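Long-range contacts in hyaluronidase (Thermobaculum terrenum, PDB 5DIY), which probably acts as a hexosaminidase of glycoside hydrolase family 84, removing O-linked N-acetylglucosamine from modified proteins: residues C[260-265]-C[365-370]; C[265-270]-C[286-291]. All coordinates share one frame; numbering follows the deposited sequence.

Interaction 1: C[260-265]-C[365-370]; sequences ALPEAS and DSKFFW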
# COMPACT_ATOMS: atom_id res chain seq x y z
N ALA C 260 1.67 1.01 -7.63
CA ALA C 260 2.09 1.37 -8.99
C ALA C 260 3.06 0.32 -9.61
O ALA C 260 3.34 0.39 -10.81
CB ALA C 260 2.72 2.75 -9.00
N LEU C 261 3.58 -0.59 -8.79
CA LEU C 261 4.26 -1.82 -9.23
C LEU C 261 3.24 -2.96 -9.41
O LEU C 261 2.85 -3.60 -8.43
CB LEU C 261 5.30 -2.24 -8.18
CG LEU C 261 6.34 -1.20 -7.76
CD1 LEU C 261 7.23 -1.78 -6.67
CD2 LEU C 261 7.16 -0.77 -8.96
N PRO C 262 2.79 -3.21 -10.66
CA PRO C 262 1.71 -4.19 -10.85
C PRO C 262 2.10 -5.65 -10.62
O PRO C 262 1.31 -6.41 -10.06
CB PRO C 262 1.31 -4.01 -12.33
CG PRO C 262 2.48 -3.36 -12.98
CD PRO C 262 3.10 -2.50 -11.92
N GLU C 263 3.28 -6.04 -11.08
CA GLU C 263 3.72 -7.42 -10.94
C GLU C 263 3.96 -7.76 -9.47
O GLU C 263 3.55 -8.82 -8.99
CB GLU C 263 4.98 -7.68 -11.80
CG GLU C 263 5.27 -9.14 -12.06
CD GLU C 263 4.24 -9.83 -12.93
OE1 GLU C 263 3.56 -9.15 -13.73
OE2 GLU C 263 4.12 -11.06 -12.83
N ALA C 264 4.60 -6.84 -8.74
CA ALA C 264 4.79 -6.99 -7.29
C ALA C 264 3.46 -7.04 -6.53
O ALA C 264 3.36 -7.75 -5.53
CB ALA C 264 5.67 -5.88 -6.74
N SER C 265 2.45 -6.30 -7.01
CA SER C 265 1.11 -6.32 -6.39
C SER C 265 0.42 -7.68 -6.46
O SER C 265 -0.43 -7.98 -5.63
CB SER C 265 0.18 -5.27 -7.02
OG SER C 265 0.63 -3.96 -6.77
N ASP C 365 15.02 -13.74 -12.89
CA ASP C 365 15.02 -12.71 -13.95
C ASP C 365 13.68 -12.05 -14.27
O ASP C 365 13.63 -11.06 -15.00
CB ASP C 365 15.54 -13.32 -15.25
CG ASP C 365 16.95 -13.79 -15.12
OD1 ASP C 365 17.83 -12.91 -15.01
OD2 ASP C 365 17.19 -15.02 -15.11
N SER C 366 12.60 -12.61 -13.73
CA SER C 366 11.23 -12.19 -14.03
C SER C 366 10.95 -10.72 -13.70
O SER C 366 11.73 -10.06 -13.01
CB SER C 366 10.24 -13.08 -13.27
OG SER C 366 10.37 -12.87 -11.88
N LYS C 367 9.82 -10.24 -14.19
CA LYS C 367 9.39 -8.86 -13.95
C LYS C 367 9.21 -8.52 -12.47
O LYS C 367 9.53 -7.41 -12.05
CB LYS C 367 8.10 -8.57 -14.71
CG LYS C 367 7.68 -7.13 -14.59
CD LYS C 367 6.53 -6.80 -15.52
CE LYS C 367 6.33 -5.30 -15.55
NZ LYS C 367 4.93 -4.97 -15.88
N PHE C 368 8.67 -9.46 -11.69
CA PHE C 368 8.54 -9.28 -10.24
C PHE C 368 9.87 -8.82 -9.64
O PHE C 368 9.94 -7.79 -8.95
CB PHE C 368 8.05 -10.58 -9.57
CG PHE C 368 7.97 -10.51 -8.07
CD1 PHE C 368 9.08 -10.84 -7.28
CD2 PHE C 368 6.79 -10.13 -7.44
CE1 PHE C 368 9.01 -10.77 -5.89
CE2 PHE C 368 6.72 -10.07 -6.05
CZ PHE C 368 7.83 -10.39 -5.27
N PHE C 369 10.94 -9.57 -9.92
CA PHE C 369 12.27 -9.25 -9.36
C PHE C 369 12.93 -8.01 -9.95
O PHE C 369 13.76 -7.38 -9.28
CB PHE C 369 13.20 -10.47 -9.39
CG PHE C 369 12.71 -11.58 -8.53
CD1 PHE C 369 12.74 -11.46 -7.14
CD2 PHE C 369 12.15 -12.73 -9.08
CE1 PHE C 369 12.25 -12.47 -6.32
CE2 PHE C 369 11.66 -13.74 -8.27
CZ PHE C 369 11.72 -13.61 -6.89
N TRP C 370 12.55 -7.62 -11.17
CA TRP C 370 12.88 -6.29 -11.70
C TRP C 370 12.20 -5.17 -10.89
O TRP C 370 12.83 -4.17 -10.59
CB TRP C 370 12.50 -6.17 -13.18
CG TRP C 370 12.85 -4.83 -13.77
CD1 TRP C 370 14.04 -4.47 -14.34
CD2 TRP C 370 12.01 -3.68 -13.84
NE1 TRP C 370 14.00 -3.16 -14.75
CE2 TRP C 370 12.76 -2.65 -14.47
CE3 TRP C 370 10.69 -3.41 -13.44
CZ2 TRP C 370 12.24 -1.37 -14.70
CZ3 TRP C 370 10.17 -2.13 -13.67
CH2 TRP C 370 10.95 -1.12 -14.30
O HOH W 1 2.94 -6.53 -14.76
O HOH W 2 7.09 -11.92 -12.68

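Interaction 2: C[265-270]-C[286-291]; sequences SKLPLY and DSWRQA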
# COMPACT_ATOMS: atom_id res chain seq x y z
N SER C 265 2.45 -6.30 -7.01
CA SER C 265 1.11 -6.32 -6.39
C SER C 265 0.42 -7.68 -6.46
O SER C 265 -0.43 -7.98 -5.63
CB SER C 265 0.18 -5.27 -7.02
OG SER C 265 0.63 -3.96 -6.77
N LYS C 266 0.79 -8.50 -7.44
CA LYS C 266 0.15 -9.81 -7.61
C LYS C 266 0.29 -10.73 -6.41
O LYS C 266 -0.57 -11.58 -6.20
CB LYS C 266 0.66 -10.50 -8.88
CG LYS C 266 0.25 -9.81 -10.16
CD LYS C 266 0.83 -10.53 -11.36
CE LYS C 266 0.49 -9.83 -12.67
NZ LYS C 266 0.96 -10.65 -13.82
N LEU C 267 1.37 -10.57 -5.64
CA LEU C 267 1.60 -11.38 -4.45
C LEU C 267 0.52 -11.12 -3.38
O LEU C 267 -0.19 -12.05 -3.00
CB LEU C 267 3.04 -11.19 -3.92
CG LEU C 267 3.77 -12.40 -3.33
CD1 LEU C 267 5.11 -11.95 -2.78
CD2 LEU C 267 2.94 -13.08 -2.26
N PRO C 268 0.36 -9.86 -2.90
CA PRO C 268 -0.74 -9.59 -1.96
C PRO C 268 -2.14 -9.68 -2.57
O PRO C 268 -3.07 -10.09 -1.88
CB PRO C 268 -0.45 -8.16 -1.48
CG PRO C 268 0.42 -7.57 -2.51
CD PRO C 268 1.25 -8.70 -3.02
N LEU C 269 -2.29 -9.31 -3.85
CA LEU C 269 -3.58 -9.45 -4.54
C LEU C 269 -4.05 -10.90 -4.64
O LEU C 269 -5.26 -11.17 -4.53
CB LEU C 269 -3.57 -8.78 -5.92
CG LEU C 269 -3.49 -7.24 -5.93
CD1 LEU C 269 -3.36 -6.75 -7.36
CD2 LEU C 269 -4.69 -6.60 -5.24
N TYR C 270 -3.12 -11.83 -4.84
CA TYR C 270 -3.42 -13.26 -4.79
C TYR C 270 -4.08 -13.62 -3.45
O TYR C 270 -5.09 -14.30 -3.42
CB TYR C 270 -2.16 -14.11 -5.00
CG TYR C 270 -2.41 -15.60 -5.11
CD1 TYR C 270 -2.61 -16.38 -3.97
CD2 TYR C 270 -2.45 -16.24 -6.36
CE1 TYR C 270 -2.84 -17.74 -4.07
CE2 TYR C 270 -2.67 -17.61 -6.46
CZ TYR C 270 -2.87 -18.35 -5.31
OH TYR C 270 -3.10 -19.71 -5.38
N ASP C 286 -0.61 -19.31 4.96
CA ASP C 286 -0.91 -20.36 3.98
C ASP C 286 -1.09 -19.75 2.59
O ASP C 286 -0.57 -20.25 1.59
CB ASP C 286 -2.21 -21.11 4.32
CG ASP C 286 -2.12 -21.96 5.58
OD1 ASP C 286 -1.05 -22.06 6.21
OD2 ASP C 286 -3.16 -22.56 5.93
N SER C 287 -1.86 -18.66 2.54
CA SER C 287 -2.19 -18.01 1.27
C SER C 287 -0.96 -17.38 0.63
O SER C 287 -0.73 -17.53 -0.57
CB SER C 287 -3.26 -16.94 1.49
OG SER C 287 -3.73 -16.46 0.24
N TRP C 288 -0.17 -16.67 1.44
CA TRP C 288 1.05 -16.03 0.97
C TRP C 288 2.06 -17.03 0.39
O TRP C 288 2.69 -16.74 -0.63
CB TRP C 288 1.69 -15.21 2.09
CG TRP C 288 2.71 -14.24 1.63
CD1 TRP C 288 2.50 -12.98 1.13
CD2 TRP C 288 4.13 -14.43 1.63
NE1 TRP C 288 3.70 -12.38 0.81
CE2 TRP C 288 4.71 -13.25 1.11
CE3 TRP C 288 4.96 -15.49 2.02
CZ2 TRP C 288 6.09 -13.10 0.98
CZ3 TRP C 288 6.34 -15.34 1.88
CH2 TRP C 288 6.89 -14.14 1.36
N ARG C 289 2.18 -18.21 1.00
CA ARG C 289 3.09 -19.26 0.52
C ARG C 289 2.63 -19.92 -0.78
O ARG C 289 3.45 -20.19 -1.66
CB ARG C 289 3.30 -20.34 1.60
CG ARG C 289 4.08 -19.84 2.80
CD ARG C 289 3.95 -20.78 4.00
NE ARG C 289 4.47 -22.11 3.69
CZ ARG C 289 5.76 -22.44 3.62
NH1 ARG C 289 6.73 -21.55 3.83
NH2 ARG C 289 6.10 -23.70 3.31
N GLN C 290 1.33 -20.17 -0.90
CA GLN C 290 0.77 -20.65 -2.17
C GLN C 290 0.93 -19.59 -3.27
O GLN C 290 1.24 -19.93 -4.42
CB GLN C 290 -0.70 -21.05 -2.02
CG GLN C 290 -1.22 -21.88 -3.18
CD GLN C 290 -2.60 -22.46 -2.93
OE1 GLN C 290 -2.76 -23.68 -2.86
NE2 GLN C 290 -3.60 -21.59 -2.80
N ALA C 291 0.73 -18.32 -2.91
CA ALA C 291 0.95 -17.19 -3.83
C ALA C 291 2.38 -17.17 -4.37
O ALA C 291 2.57 -17.10 -5.58
CB ALA C 291 0.63 -15.87 -3.15

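Interaction 1: C[260-265]-C[365-370]
This is a buried, water-bridged contact between the first turn of one helix and the first turn of another. E263 and A264, at the start of helix 262-277, pack on K367 and F368 of the short helix 367-371. Helix 262-277 follows the eighth strand of the TIM barrel, 251-256. The partner helix comes after the long helix 340-362, in the helical region downstream of the barrel.

The CG of E263 is anti to the backbone N (chi1 -162°) and sits 3.4 Å from F368 N. The bend at chi2 (67°) then lets the carboxylate reach two waters. OE1 accepts from the first water at 2.9 Å, and that water accepts from K367 NZ at 2.8 Å. OE2 accepts from the second water at 3.1 Å, which in turn accepts from F368 N at 3.1 Å. E263 OE1 also forms a salt bridge with K266 NZ. K367 is extended and slants across the E263 side chain, K367 CG lying 3.9 Å from E263 CB. Its NZ passes P262 CG and ends in a salt bridge with E22.

The F368 ring makes the other half of the contact. Its CD2 lies 3.7 Å from A264 CA, and E263 O sits at the ring edge, near its plane. L296 of helix 284-296 also touches F368. E371 accepts a hydrogen bond from A264 N, a further tie between the two helices.

E263 and K367 do not meet directly at their charged ends: E263 OE1 and K367 NZ are 4.9 Å apart. Water links the opposite charges, while E263 pairs directly with K266 and K367 with E22. The second water relays between the same carboxylate and the backbone N-H of F368. The charge attraction is probably indirect, passing through water, while carbon contacts give the close fit.

Interaction 2: C[265-270]-C[286-291]
W288 NE1 donates a hydrogen bond to I237 O, and across the contact the methyl CD2 of L267 lies over the indole, 3.2 Å from NE1. The methyl sits over the face of the five-membered ring, 3.6 Å from its centroid and 29° off the normal. This is a CH-pi contact. The CB of W288 points away from helix 265-270. With CG anti to the backbone N (chi1 -165°), the indole swings back so that its five-membered ring faces L267. M304 of helix 301-308 touches both side chains.

A291 CB sits between L267 and Y270, 3.7 Å from L267 CD2 and 3.4 Å from Y270 CD1. A291 CA lies over one face of the Y270 ring, 3.9 Å from its centroid, in a second CH-pi contact. Q290 NE2 comes up at the ring edge, 3.2 Å from Y270 OH.

The two helices run roughly antiparallel, at 137°, with their axes 8.9 Å apart at closest approach. The helices, 262-277 and 284-296, follow each other in the chain, and the contact lies away from the annotated sugar site. The tyrosine ring lies against the backbone of helix 284-296 at A291. The interface is mainly apolar, with two CH-pi contacts, and the buried indole N-H is satisfied by a backbone carbonyl outside it.

Along the chain, the eighth barrel strand, 251-256, leads into helix 262-277, which serves both interactions. Its first turn takes part in interaction 1 and its next turns in interaction 2, with S265 common to both ranges. Interaction 2 closes first: the chain turns back after 15 intervening residues, and helix 284-296 packs on 262-277. Interaction 1 closes a much wider loop of 99 residues, mostly helical, and interaction 2 is nested inside it. The two contacts touch, F368 CZ lying 4.0 Å from L267 CD1. Together they join the end of the barrel domain to the helices that follow it.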